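Local structure of cellulase (Bacteroides salanitronis, 6WQY) at residues W35-G38 with N39-D42; D65-N69 with A70-S74; Y253-I256 with D257-N261; S322-L325 with Y326-Y330; L368-A371 with Q372-D376. The protein probably hydrolyses internal beta-1,4 bonds of cellulose and related plant polysaccharides through its family 5 glycoside hydrolase domain, the part of the longer protein present here. All coordinates share one frame; numbering follows the deposited sequence.

How the contacts relate
As a worked example of how a closed (beta/alpha)8 barrel finishes its turns, five local contacts can be compared. Contact 1, at the end of the first barrel strand, is buried; the other four are partly buried and lie farther out. Contacts 2, 3 and 5 are helix ends, respectively a C-terminal Schellman motif and two N-terminal first turns, while contact 4 is the middle of helix 318-337. Trp35 of contact 1 packs on Leu67 and Phe72 of contact 2, and the Phe72 ring also meets Ile375 of contact 5. Contact 4 touches contact 3, through Tyr327 OH and Asp254 O, and contact 5, through Leu328 and Val374. In contact 1 the Asp42 carboxylate accepts two backbone N-H groups; main-chain carbonyls dominate the rest.

Contact 1. Residues W35-G38 with N39-D42; sequences WNLG and NQLD
The loop that leaves the first strand of the TIM barrel folds back on itself here, and Leu37 and Gln40 touch across the bend. CG of Leu37 lies 3.6 Å from CG of Gln40, so the leucine branch rests on the aliphatic part of the glutamine, the two side chains crossing obliquely. The amide end of Gln40 continues to His362, Glu51 and the carbonyl of Ala57. Beyond the bend the Asp42 carboxylate grips two successive backbone N-H groups. OD1 takes Gln40 N at 2.7 Å in a nearly straight bond (170°), met from above the carboxylate plane, while OD2 receives Asn39 N at 2.9 Å on its syn lone pair. A chi1 of 44° sets CG between the backbone N and the carbonyl carbon of Asp42, turning the carboxylate back over its own loop. A water donates to Leu37 O and accepts from Leu41 N, bridging the strand end to the loop. Two N-H donors on one buried carboxylate would probably favour its charged form.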
loop_
_atom_site.group_PDB
_atom_site.type_symbol
_atom_site.label_atom_id
_atom_site.label_comp_id
_atom_site.label_asym_id
_atom_site.label_seq_id
_atom_site.Cartn_x
_atom_site.Cartn_y
_atom_site.Cartn_z
ATOM N N TRP A 35 0.930 3.665 -7.879
ATOM C CA TRP A 35 1.130 2.378 -8.528
ATOM C C TRP A 35 2.015 1.532 -7.630
ATOM O O TRP A 35 2.997 2.034 -7.083
ATOM C CB TRP A 35 1.783 2.608 -9.881
ATOM C CG TRP A 35 2.004 1.419 -10.772
ATOM C CD1 TRP A 35 1.153 0.952 -11.734
ATOM C CD2 TRP A 35 3.185 0.613 -10.857
ATOM N NE1 TRP A 35 1.734 -0.094 -12.423
ATOM C CE2 TRP A 35 2.983 -0.328 -11.899
ATOM C CE3 TRP A 35 4.403 0.611 -10.176
ATOM C CZ2 TRP A 35 3.956 -1.276 -12.252
ATOM C CZ3 TRP A 35 5.357 -0.331 -10.517
ATOM C CH2 TRP A 35 5.132 -1.252 -11.558
ATOM N N ASN A 36 1.673 0.246 -7.499
ATOM C CA ASN A 36 2.462 -0.698 -6.723
ATOM C C ASN A 36 3.376 -1.539 -7.600
ATOM O O ASN A 36 2.920 -2.139 -8.580
ATOM C CB ASN A 36 1.571 -1.728 -5.999
ATOM C CG ASN A 36 0.947 -1.212 -4.729
ATOM O OD1 ASN A 36 1.523 -1.352 -3.647
ATOM N ND2 ASN A 36 -0.244 -0.657 -4.843
ATOM N N LEU A 37 4.638 -1.627 -7.200
ATOM C CA LEU A 37 5.620 -2.541 -7.794
ATOM C C LEU A 37 5.421 -3.924 -7.167
ATOM O O LEU A 37 6.114 -4.336 -6.239
ATOM C CB LEU A 37 7.018 -2.002 -7.526
ATOM C CG LEU A 37 8.170 -2.784 -8.149
ATOM C CD1 LEU A 37 8.148 -2.690 -9.652
ATOM C CD2 LEU A 37 9.486 -2.304 -7.586
ATOM N N GLY A 38 4.392 -4.640 -7.645
ATOM C CA GLY A 38 3.970 -5.872 -7.007
ATOM C C GLY A 38 4.646 -7.115 -7.570
ATOM O O GLY A 38 5.157 -7.140 -8.683
ATOM N N ASN A 39 4.594 -8.190 -6.778
ATOM C CA ASN A 39 5.284 -9.443 -7.111
ATOM C C ASN A 39 6.738 -9.183 -7.491
ATOM O O ASN A 39 7.275 -9.768 -8.427
ATOM C CB ASN A 39 4.555 -10.247 -8.181
ATOM C CG ASN A 39 3.335 -10.973 -7.649
ATOM O OD1 ASN A 39 2.907 -10.751 -6.537
ATOM N ND2 ASN A 39 2.774 -11.859 -8.468
ATOM N N GLN A 40 7.386 -8.315 -6.723
ATOM C CA GLN A 40 8.725 -7.808 -7.019
ATOM C C GLN A 40 9.564 -7.974 -5.751
ATOM O O GLN A 40 9.886 -9.111 -5.384
ATOM C CB GLN A 40 8.628 -6.392 -7.575
ATOM C CG GLN A 40 9.860 -5.949 -8.344
ATOM C CD GLN A 40 9.917 -6.514 -9.747
ATOM O OE1 GLN A 40 8.917 -6.580 -10.453
ATOM N NE2 GLN A 40 11.109 -6.897 -10.176
ATOM N N LEU A 41 9.903 -6.891 -5.038
ATOM C CA LEU A 41 10.655 -7.067 -3.791
ATOM C C LEU A 41 9.821 -7.735 -2.705
ATOM O O LEU A 41 10.383 -8.167 -1.684
ATOM C CB LEU A 41 11.258 -5.756 -3.306
ATOM C CG LEU A 41 12.293 -5.137 -4.235
ATOM C CD1 LEU A 41 12.793 -3.803 -3.707
ATOM C CD2 LEU A 41 13.469 -6.062 -4.466
ATOM N N ASP A 42 8.506 -7.830 -2.907
ATOM C CA ASP A 42 7.637 -8.607 -2.040
ATOM C C ASP A 42 7.737 -10.113 -2.277
ATOM O O ASP A 42 7.350 -10.894 -1.389
ATOM C CB ASP A 42 6.165 -8.160 -2.155
ATOM C CG ASP A 42 5.688 -7.924 -3.592
ATOM O OD1 ASP A 42 6.405 -7.267 -4.384
ATOM O OD2 ASP A 42 4.559 -8.391 -3.914
HETATM O O HOH W 1 8.513 -4.302 -4.774
#

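Contact 2. Residues D65-N69 with A70-S74; sequences DALAN and AGFTS
Backbone capping at the C-terminal end of a helix joins Leu67 and Ala68 to Gly71 and Phe72, where helix 61-70 gives way to the second strand of the barrel. An i to i-4 bond runs from Ala70 N to Ala66 O at 2.9 Å. CB of Ala70 also rests against that oxygen, 3.4 Å away. The chain then reverses at Gly71, whose positive phi of 101° would jam a side chain against the preceding carbonyl. This is a Schellman motif: Phe72 N reaches back to Leu67 O at 3.1 Å, and inside that loop Gly71 N bonds to Ala68 O at 3.0 Å. The donor of the inner bond stands well above the carbonyl plane, whereas Phe72 N is tilted only moderately from its own acceptor's plane. Ala68 O also takes a bond from a water that donates to Phe72 O, tying the helix end to the departing chain. With CG of Phe72 anti to its carbonyl carbon (chi1 -74°), the ring turns an edge to Leu67 O, which lies in its plane 3.7 Å from CD2. The same CD2 meets CD2 of Leu67 at 4.2 Å, a light apolar touch. Phe72 also meets Trp35 of the first strand edge-to-face, and Ile375 and Met378 of helix 371-383 pack against it.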
loop_
_atom_site.group_PDB
_atom_site.type_symbol
_atom_site.label_atom_id
_atom_site.label_comp_id
_atom_site.label_asym_id
_atom_site.label_seq_id
_atom_site.Cartn_x
_atom_site.Cartn_y
_atom_site.Cartn_z
ATOM N N ASP A 65 10.950 5.535 -15.116
ATOM C CA ASP A 65 10.809 6.599 -16.094
ATOM C C ASP A 65 9.486 6.470 -16.835
ATOM O O ASP A 65 8.801 7.468 -17.095
ATOM C CB ASP A 65 11.961 6.528 -17.093
ATOM C CG ASP A 65 13.300 6.926 -16.511
ATOM O OD1 ASP A 65 13.371 7.451 -15.385
ATOM O OD2 ASP A 65 14.317 6.716 -17.216
ATOM N N ALA A 66 9.109 5.232 -17.178
ATOM C CA ALA A 66 7.854 4.994 -17.872
ATOM C C ALA A 66 6.663 5.337 -16.986
ATOM O O ALA A 66 5.671 5.898 -17.473
ATOM C CB ALA A 66 7.779 3.544 -18.353
ATOM N N LEU A 67 6.728 5.012 -15.691
ATOM C CA LEU A 67 5.628 5.353 -14.787
ATOM C C LEU A 67 5.427 6.864 -14.730
ATOM O O LEU A 67 4.296 7.360 -14.771
ATOM C CB LEU A 67 5.924 4.816 -13.391
ATOM C CG LEU A 67 5.930 3.297 -13.263
ATOM C CD1 LEU A 67 6.478 2.876 -11.921
ATOM C CD2 LEU A 67 4.544 2.720 -13.461
ATOM N N ALA A 68 6.526 7.613 -14.601
ATOM C CA ALA A 68 6.437 9.067 -14.558
ATOM C C ALA A 68 5.925 9.614 -15.882
ATOM O O ALA A 68 5.059 10.501 -15.905
ATOM C CB ALA A 68 7.800 9.663 -14.208
ATOM N N ASN A 69 6.420 9.085 -16.995
ATOM C CA ASN A 69 5.945 9.562 -18.291
ATOM C C ASN A 69 4.460 9.293 -18.481
ATOM O O ASN A 69 3.772 10.069 -19.149
ATOM C CB ASN A 69 6.739 8.910 -19.424
ATOM C CG ASN A 69 8.161 9.419 -19.507
ATOM O OD1 ASN A 69 8.484 10.485 -18.981
ATOM N ND2 ASN A 69 9.020 8.665 -20.183
ATOM N N ALA A 70 3.961 8.199 -17.916
ATOM C CA ALA A 70 2.552 7.846 -18.014
ATOM C C ALA A 70 1.664 8.692 -17.111
ATOM O O ALA A 70 0.436 8.637 -17.255
ATOM C CB ALA A 70 2.350 6.366 -17.669
ATOM N N GLY A 71 2.237 9.457 -16.189
ATOM C CA GLY A 71 1.478 10.343 -15.345
ATOM C C GLY A 71 1.209 9.859 -13.941
ATOM O O GLY A 71 0.420 10.501 -13.229
ATOM N N PHE A 72 1.830 8.771 -13.512
ATOM C CA PHE A 72 1.752 8.409 -12.104
ATOM C C PHE A 72 2.568 9.389 -11.270
ATOM O O PHE A 72 3.544 9.976 -11.740
ATOM C CB PHE A 72 2.253 6.976 -11.905
ATOM C CG PHE A 72 1.282 5.944 -12.387
ATOM C CD1 PHE A 72 0.237 5.518 -11.571
ATOM C CD2 PHE A 72 1.366 5.429 -13.674
ATOM C CE1 PHE A 72 -0.676 4.590 -12.007
ATOM C CE2 PHE A 72 0.440 4.494 -14.117
ATOM C CZ PHE A 72 -0.588 4.078 -13.287
ATOM N N THR A 73 2.150 9.561 -10.014
ATOM C CA THR A 73 2.763 10.487 -9.067
ATOM C C THR A 73 3.660 9.790 -8.058
ATOM O O THR A 73 4.688 10.351 -7.627
ATOM C CB THR A 73 1.662 11.217 -8.274
ATOM O OG1 THR A 73 0.605 11.612 -9.150
ATOM C CG2 THR A 73 2.223 12.427 -7.528
ATOM N N SER A 74 3.245 8.591 -7.635
ATOM C CA SER A 74 3.831 7.919 -6.490
ATOM C C SER A 74 3.882 6.417 -6.743
ATOM O O SER A 74 2.999 5.865 -7.400
ATOM C CB SER A 74 2.972 8.165 -5.240
ATOM O OG SER A 74 2.804 9.555 -4.997
HETATM O O HOH W 2 4.300 11.828 -13.545
#

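Contact 3. Residues Y253-I256 with D257-N261; sequences YDPI and DYTEN
Tyr253 begins the run into the short helix 256-259, which follows the sixth barrel strand, and its carbonyl meets Thr259. Thr259 OG1 donates to Tyr253 O at 2.8 Å, in the carbonyl plane and on a lone pair. The Tyr253 hydroxyl goes to Glu309. Asp254 comes next, its carboxylate held by Asn286, before the cis peptide bond that leads into Pro255. Pro255 occupies the N-cap position, and its carbonyl accepts both Tyr258 N, at 2.9 Å from above the plane, and Thr259 N, at 3.0 Å and within it. Its CG lies beside CB of Tyr258, the two side chains pointing the same way. Replacing Thr259 with a valine would probably leave Tyr253 O without this hydroxyl donor, and the turn without that tie to the helix. Ile256 O continues the helical pattern by accepting Glu260 N at 3.0 Å. With CG1 anti to the backbone N (chi1 -172°), Ile256 runs alongside Glu260. Its CD1 touches CB of Glu260 and sits 3.6 Å from OG1 of Thr259.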
loop_
_atom_site.group_PDB
_atom_site.type_symbol
_atom_site.label_atom_id
_atom_site.label_comp_id
_atom_site.label_asym_id
_atom_site.label_seq_id
_atom_site.Cartn_x
_atom_site.Cartn_y
_atom_site.Cartn_z
ATOM N N TYR A 253 -10.342 -3.641 -2.427
ATOM C CA TYR A 253 -10.548 -4.458 -3.614
ATOM C C TYR A 253 -12.015 -4.840 -3.788
ATOM O O TYR A 253 -12.341 -5.693 -4.632
ATOM C CB TYR A 253 -9.712 -5.724 -3.542
ATOM C CG TYR A 253 -8.214 -5.546 -3.648
ATOM C CD1 TYR A 253 -7.629 -5.321 -4.886
ATOM C CD2 TYR A 253 -7.388 -5.657 -2.535
ATOM C CE1 TYR A 253 -6.259 -5.227 -5.019
ATOM C CE2 TYR A 253 -6.014 -5.543 -2.659
ATOM C CZ TYR A 253 -5.451 -5.337 -3.905
ATOM O OH TYR A 253 -4.094 -5.303 -4.114
ATOM N N ASP A 254 -12.922 -4.238 -3.028
ATOM C CA ASP A 254 -14.292 -4.729 -3.020
ATOM C C ASP A 254 -14.930 -4.567 -4.399
ATOM O O ASP A 254 -14.837 -3.486 -4.989
ATOM C CB ASP A 254 -15.160 -3.940 -2.038
ATOM C CG ASP A 254 -14.774 -4.118 -0.588
ATOM O OD1 ASP A 254 -13.904 -4.962 -0.262
ATOM O OD2 ASP A 254 -15.404 -3.398 0.255
ATOM N N PRO A 255 -15.641 -5.580 -4.916
ATOM C CA PRO A 255 -15.775 -6.952 -4.403
ATOM C C PRO A 255 -14.659 -7.812 -4.994
ATOM O O PRO A 255 -14.532 -7.875 -6.233
ATOM C CB PRO A 255 -17.153 -7.378 -4.908
ATOM C CG PRO A 255 -17.344 -6.600 -6.186
ATOM C CD PRO A 255 -16.448 -5.384 -6.135
ATOM N N ILE A 256 -13.857 -8.465 -4.149
ATOM C CA ILE A 256 -12.686 -9.185 -4.636
ATOM C C ILE A 256 -13.047 -10.269 -5.638
ATOM O O ILE A 256 -12.256 -10.569 -6.541
ATOM C CB ILE A 256 -11.854 -9.718 -3.451
ATOM C CG1 ILE A 256 -10.527 -10.315 -3.923
ATOM C CG2 ILE A 256 -12.637 -10.732 -2.646
ATOM C CD1 ILE A 256 -9.556 -9.315 -4.496
ATOM N N ASP A 257 -14.219 -10.894 -5.512
ATOM C CA ASP A 257 -14.575 -11.904 -6.502
ATOM C C ASP A 257 -14.584 -11.320 -7.909
ATOM O O ASP A 257 -14.252 -12.026 -8.869
ATOM C CB ASP A 257 -15.942 -12.516 -6.178
ATOM C CG ASP A 257 -15.888 -13.489 -5.011
ATOM O OD1 ASP A 257 -14.780 -13.763 -4.493
ATOM O OD2 ASP A 257 -16.965 -13.977 -4.603
ATOM N N TYR A 258 -14.968 -10.053 -8.049
ATOM C CA TYR A 258 -14.936 -9.376 -9.345
ATOM C C TYR A 258 -13.530 -8.860 -9.674
ATOM O O TYR A 258 -13.002 -9.095 -10.772
ATOM C CB TYR A 258 -15.956 -8.220 -9.382
ATOM C CG TYR A 258 -15.784 -7.378 -10.631
ATOM C CD1 TYR A 258 -16.062 -7.907 -11.881
ATOM C CD2 TYR A 258 -15.298 -6.080 -10.569
ATOM C CE1 TYR A 258 -15.856 -7.172 -13.027
ATOM C CE2 TYR A 258 -15.104 -5.328 -11.716
ATOM C CZ TYR A 258 -15.375 -5.886 -12.946
ATOM O OH TYR A 258 -15.159 -5.146 -14.086
ATOM N N THR A 259 -12.895 -8.162 -8.736
ATOM C CA THR A 259 -11.663 -7.465 -9.086
ATOM C C THR A 259 -10.508 -8.420 -9.345
ATOM O O THR A 259 -9.644 -8.100 -10.166
ATOM C CB THR A 259 -11.301 -6.424 -8.027
ATOM O OG1 THR A 259 -11.181 -7.082 -6.763
ATOM C CG2 THR A 259 -12.341 -5.320 -7.955
ATOM N N GLU A 260 -10.454 -9.572 -8.676
ATOM C CA GLU A 260 -9.419 -10.553 -8.959
ATOM C C GLU A 260 -9.918 -11.704 -9.832
ATOM O O GLU A 260 -9.101 -12.475 -10.342
ATOM C CB GLU A 260 -8.800 -11.097 -7.665
ATOM C CG GLU A 260 -7.570 -11.953 -7.921
ATOM C CD GLU A 260 -6.655 -12.068 -6.726
ATOM O OE1 GLU A 260 -7.168 -12.219 -5.613
ATOM O OE2 GLU A 260 -5.421 -12.003 -6.907
ATOM N N ASN A 261 -11.225 -11.842 -10.014
ATOM C CA ASN A 261 -11.788 -12.773 -10.998
ATOM C C ASN A 261 -11.413 -14.227 -10.708
ATOM O O ASN A 261 -11.112 -14.995 -11.624
ATOM C CB ASN A 261 -11.376 -12.384 -12.422
ATOM C CG ASN A 261 -12.189 -13.099 -13.488
ATOM O OD1 ASN A 261 -13.381 -13.341 -13.315
ATOM N ND2 ASN A 261 -11.539 -13.441 -14.601
#

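Contact 4. Residues S322-L325 with Y326-Y330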
loop_
_atom_site.group_PDB
_atom_site.type_symbol
_atom_site.label_atom_id
_atom_site.label_comp_id
_atom_site.label_asym_id
_atom_site.label_seq_id
_atom_site.Cartn_x
_atom_site.Cartn_y
_atom_site.Cartn_z
ATOM N N SER A 322 -14.868 -3.113 -20.752
ATOM C CA SER A 322 -15.534 -1.840 -20.512
ATOM C C SER A 322 -15.898 -1.688 -19.040
ATOM O O SER A 322 -15.716 -0.620 -18.450
ATOM C CB SER A 322 -16.799 -1.741 -21.366
ATOM O OG SER A 322 -16.527 -2.026 -22.724
ATOM N N PHE A 323 -16.427 -2.754 -18.436
ATOM C CA PHE A 323 -16.806 -2.709 -17.031
ATOM C C PHE A 323 -15.601 -2.530 -16.121
ATOM O O PHE A 323 -15.703 -1.859 -15.089
ATOM C CB PHE A 323 -17.575 -3.977 -16.664
ATOM C CG PHE A 323 -18.962 -4.024 -17.228
ATOM C CD1 PHE A 323 -20.021 -3.435 -16.549
ATOM C CD2 PHE A 323 -19.204 -4.637 -18.437
ATOM C CE1 PHE A 323 -21.291 -3.474 -17.056
ATOM C CE2 PHE A 323 -20.482 -4.674 -18.956
ATOM C CZ PHE A 323 -21.522 -4.089 -18.258
ATOM N N ARG A 324 -14.465 -3.147 -16.468
ATOM C CA ARG A 324 -13.253 -2.976 -15.676
ATOM C C ARG A 324 -12.799 -1.520 -15.675
ATOM O O ARG A 324 -12.427 -0.967 -14.633
ATOM C CB ARG A 324 -12.134 -3.860 -16.228
ATOM C CG ARG A 324 -10.821 -3.673 -15.498
ATOM C CD ARG A 324 -9.630 -3.828 -16.394
ATOM N NE ARG A 324 -8.375 -3.819 -15.653
ATOM C CZ ARG A 324 -7.178 -3.888 -16.228
ATOM N NH1 ARG A 324 -7.066 -3.942 -17.542
ATOM N NH2 ARG A 324 -6.091 -3.895 -15.471
ATOM N N LEU A 325 -12.802 -0.882 -16.847
ATOM C CA LEU A 325 -12.389 0.514 -16.916
ATOM C C LEU A 325 -13.359 1.399 -16.157
ATOM O O LEU A 325 -12.949 2.341 -15.478
ATOM C CB LEU A 325 -12.221 0.969 -18.361
ATOM C CG LEU A 325 -10.887 0.568 -18.976
ATOM C CD1 LEU A 325 -10.754 -0.926 -19.185
ATOM C CD2 LEU A 325 -10.656 1.308 -20.287
ATOM N N TYR A 326 -14.663 1.112 -16.264
ATOM C CA TYR A 326 -15.651 1.847 -15.479
ATOM C C TYR A 326 -15.389 1.695 -13.983
ATOM O O TYR A 326 -15.376 2.688 -13.250
ATOM C CB TYR A 326 -17.070 1.405 -15.861
ATOM C CG TYR A 326 -18.126 1.933 -14.916
ATOM C CD1 TYR A 326 -18.266 3.295 -14.683
ATOM C CD2 TYR A 326 -18.965 1.070 -14.234
ATOM C CE1 TYR A 326 -19.207 3.778 -13.803
ATOM C CE2 TYR A 326 -19.909 1.538 -13.344
ATOM C CZ TYR A 326 -20.025 2.899 -13.133
ATOM O OH TYR A 326 -20.965 3.397 -12.255
ATOM N N TYR A 327 -15.180 0.464 -13.519
ATOM C CA TYR A 327 -14.871 0.232 -12.112
ATOM C C TYR A 327 -13.669 1.060 -11.669
ATOM O O TYR A 327 -13.715 1.752 -10.641
ATOM C CB TYR A 327 -14.604 -1.269 -11.880
ATOM C CG TYR A 327 -14.150 -1.574 -10.470
ATOM C CD1 TYR A 327 -15.076 -1.816 -9.461
ATOM C CD2 TYR A 327 -12.809 -1.586 -10.140
ATOM C CE1 TYR A 327 -14.674 -2.066 -8.160
ATOM C CE2 TYR A 327 -12.400 -1.840 -8.841
ATOM C CZ TYR A 327 -13.325 -2.072 -7.864
ATOM O OH TYR A 327 -12.876 -2.305 -6.576
ATOM N N LEU A 328 -12.564 0.993 -12.415
ATOM C CA LEU A 328 -11.356 1.701 -12.008
ATOM C C LEU A 328 -11.556 3.201 -12.029
ATOM O O LEU A 328 -11.085 3.909 -11.129
ATOM C CB LEU A 328 -10.189 1.280 -12.899
ATOM C CG LEU A 328 -9.705 -0.158 -12.700
ATOM C CD1 LEU A 328 -8.682 -0.511 -13.749
ATOM C CD2 LEU A 328 -9.101 -0.348 -11.313
ATOM N N GLU A 329 -12.254 3.710 -13.044
ATOM C CA GLU A 329 -12.543 5.138 -13.106
ATOM C C GLU A 329 -13.426 5.549 -11.937
ATOM O O GLU A 329 -13.179 6.576 -11.284
ATOM C CB GLU A 329 -13.196 5.487 -14.451
ATOM C CG GLU A 329 -13.196 6.972 -14.774
ATOM C CD GLU A 329 -13.685 7.310 -16.179
ATOM O OE1 GLU A 329 -14.042 6.432 -16.983
ATOM O OE2 GLU A 329 -13.769 8.533 -16.473
ATOM N N TYR A 330 -14.446 4.742 -11.634
ATOM C CA TYR A 330 -15.357 5.067 -10.543
ATOM C C TYR A 330 -14.634 5.085 -9.201
ATOM O O TYR A 330 -14.839 5.996 -8.375
ATOM C CB TYR A 330 -16.512 4.064 -10.502
ATOM C CG TYR A 330 -17.622 4.534 -9.609
ATOM C CD1 TYR A 330 -17.629 4.249 -8.257
ATOM C CD2 TYR A 330 -18.647 5.308 -10.113
ATOM C CE1 TYR A 330 -18.635 4.712 -7.438
ATOM C CE2 TYR A 330 -19.656 5.775 -9.302
ATOM C CZ TYR A 330 -19.640 5.478 -7.965
ATOM O OH TYR A 330 -20.634 5.942 -7.136
#
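Leu328 lies one turn along helix 318-337 from Arg324, and its side chain packs back over that residue. CB of Leu328 sits 3.6 Å from Arg324 O. Beyond it CG comes closer to the same oxygen, at 3.4 Å, and CD1 at the tip reaches NE of Arg324 at 3.8 Å, approaching the guanidinium obliquely. The arginine leaves with CG anti to the backbone N (chi1 177°) and then bends at chi2, which brings NE beside the leucine methyl. Its polar end is held by Glu321, one turn earlier in the helix, in a salt bridge through NH1, and by the carbonyl of Cys312 through NE. Underneath, the backbone bond from Leu328 N to Arg324 O is 3.0 Å, and Tyr327 N to Phe323 O and Glu329 N to Leu325 O are both 2.9 Å. This helix links the last two barrel strands in a beta-alpha-beta crossover, and Val374 of helix 371-383 packs on both Arg324 and Leu328. The methyl thus lies against the base of the guanidinium, while Glu321 probably offsets its charge.

Contact 5. Residues L368-A371 with Q372-D376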
loop_
_atom_site.group_PDB
_atom_site.type_symbol
_atom_site.label_atom_id
_atom_site.label_comp_id
_atom_site.label_asym_id
_atom_site.label_seq_id
_atom_site.Cartn_x
_atom_site.Cartn_y
_atom_site.Cartn_z
ATOM N N LEU A 368 1.614 -2.781 -21.473
ATOM C CA LEU A 368 1.078 -4.040 -21.964
ATOM C C LEU A 368 -0.387 -3.892 -22.350
ATOM O O LEU A 368 -1.166 -3.257 -21.632
ATOM C CB LEU A 368 1.211 -5.133 -20.908
ATOM C CG LEU A 368 2.639 -5.399 -20.430
ATOM C CD1 LEU A 368 2.658 -6.501 -19.371
ATOM C CD2 LEU A 368 3.541 -5.757 -21.585
ATOM N N ASN A 369 -0.771 -4.505 -23.467
ATOM C CA ASN A 369 -2.174 -4.580 -23.892
ATOM C C ASN A 369 -2.763 -3.172 -23.897
ATOM O O ASN A 369 -2.149 -2.262 -24.478
ATOM C CB ASN A 369 -2.889 -5.604 -23.018
ATOM C CG ASN A 369 -2.231 -6.967 -23.080
ATOM O OD1 ASN A 369 -1.693 -7.350 -24.113
ATOM N ND2 ASN A 369 -2.253 -7.686 -21.975
ATOM N N ASN A 370 -3.940 -2.961 -23.311
ATOM C CA ASN A 370 -4.636 -1.681 -23.318
ATOM C C ASN A 370 -4.319 -0.843 -22.089
ATOM O O ASN A 370 -5.167 -0.057 -21.639
ATOM C CB ASN A 370 -6.146 -1.908 -23.424
ATOM C CG ASN A 370 -6.701 -2.654 -22.228
ATOM O OD1 ASN A 370 -6.025 -3.521 -21.665
ATOM N ND2 ASN A 370 -7.914 -2.314 -21.812
ATOM N N ALA A 371 -3.118 -0.973 -21.538
ATOM C CA ALA A 371 -2.783 -0.239 -20.330
ATOM C C ALA A 371 -2.988 1.259 -20.488
ATOM O O ALA A 371 -3.384 1.924 -19.532
ATOM C CB ALA A 371 -1.334 -0.507 -19.921
ATOM N N GLN A 372 -2.706 1.818 -21.667
ATOM C CA GLN A 372 -2.859 3.260 -21.837
ATOM C C GLN A 372 -4.280 3.700 -21.506
ATOM O O GLN A 372 -4.495 4.728 -20.846
ATOM C CB GLN A 372 -2.505 3.675 -23.263
ATOM C CG GLN A 372 -2.592 5.179 -23.490
ATOM C CD GLN A 372 -1.508 5.927 -22.745
ATOM O OE1 GLN A 372 -0.325 5.819 -23.090
ATOM N NE2 GLN A 372 -1.884 6.667 -21.716
ATOM N N GLU A 373 -5.270 2.933 -21.961
ATOM C CA GLU A 373 -6.662 3.296 -21.727
ATOM C C GLU A 373 -7.016 3.179 -20.251
ATOM O O GLU A 373 -7.792 3.995 -19.726
ATOM C CB GLU A 373 -7.562 2.405 -22.580
ATOM C CG GLU A 373 -7.565 2.750 -24.073
ATOM C CD GLU A 373 -6.259 2.463 -24.811
ATOM O OE1 GLU A 373 -5.557 1.495 -24.454
ATOM O OE2 GLU A 373 -5.936 3.203 -25.766
ATOM N N VAL A 374 -6.465 2.173 -19.576
ATOM C CA VAL A 374 -6.690 2.007 -18.148
ATOM C C VAL A 374 -6.086 3.172 -17.370
ATOM O O VAL A 374 -6.722 3.755 -16.481
ATOM C CB VAL A 374 -6.108 0.664 -17.682
ATOM C CG1 VAL A 374 -6.226 0.535 -16.167
ATOM C CG2 VAL A 374 -6.818 -0.495 -18.365
ATOM N N ILE A 375 -4.834 3.509 -17.677
ATOM C CA ILE A 375 -4.159 4.622 -17.024
ATOM C C ILE A 375 -4.929 5.913 -17.244
ATOM O O ILE A 375 -5.110 6.709 -16.317
ATOM C CB ILE A 375 -2.706 4.702 -17.529
ATOM C CG1 ILE A 375 -1.929 3.460 -17.082
ATOM C CG2 ILE A 375 -2.046 5.970 -17.047
ATOM C CD1 ILE A 375 -0.643 3.212 -17.840
ATOM N N ASP A 376 -5.423 6.121 -18.467
ATOM C CA ASP A 376 -6.143 7.354 -18.762
ATOM C C ASP A 376 -7.387 7.510 -17.906
ATOM O O ASP A 376 -7.684 8.613 -17.456
ATOM C CB ASP A 376 -6.504 7.400 -20.248
ATOM C CG ASP A 376 -5.302 7.682 -21.133
ATOM O OD1 ASP A 376 -4.234 8.067 -20.602
ATOM O OD2 ASP A 376 -5.431 7.522 -22.366
HETATM O O HOH W 3 -1.502 0.476 -23.999
#
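With CG1 of Ile375 anti to its carbonyl carbon (chi1 -66°) and chi2 extended at 163°, the side chain folds back along the first turn of helix 371-383 toward Ala371. CG1 lies 3.2 Å from Ala371 O, and CD1 reaches CB of Ala371 at 4.3 Å. The backbone beneath is firm: Ile375 N meets Ala371 O at 2.8 Å, almost straight at 175° and nearly along the C=O axis. This helix follows the last barrel strand, and a type II' turn from Leu368 to Ala371 leads into it. Asn370 stands at the N-cap, but its amide turns to Glu321 of helix 318-337 instead of capping; its carbonyl takes weak bonds from Glu373 N and Val374 N. Ile375 also packs on Phe72 and Phe360; cutting it back to an alanine is likely to open a gap there and lose the CD1 touch on the Ala371 methyl. A water donates to Asn369 O and accepts from Gln372 N. Farther along, Gln372 NE2 donates to Asp376 OD1 at 3.0 Å, arriving from above the carboxylate plane.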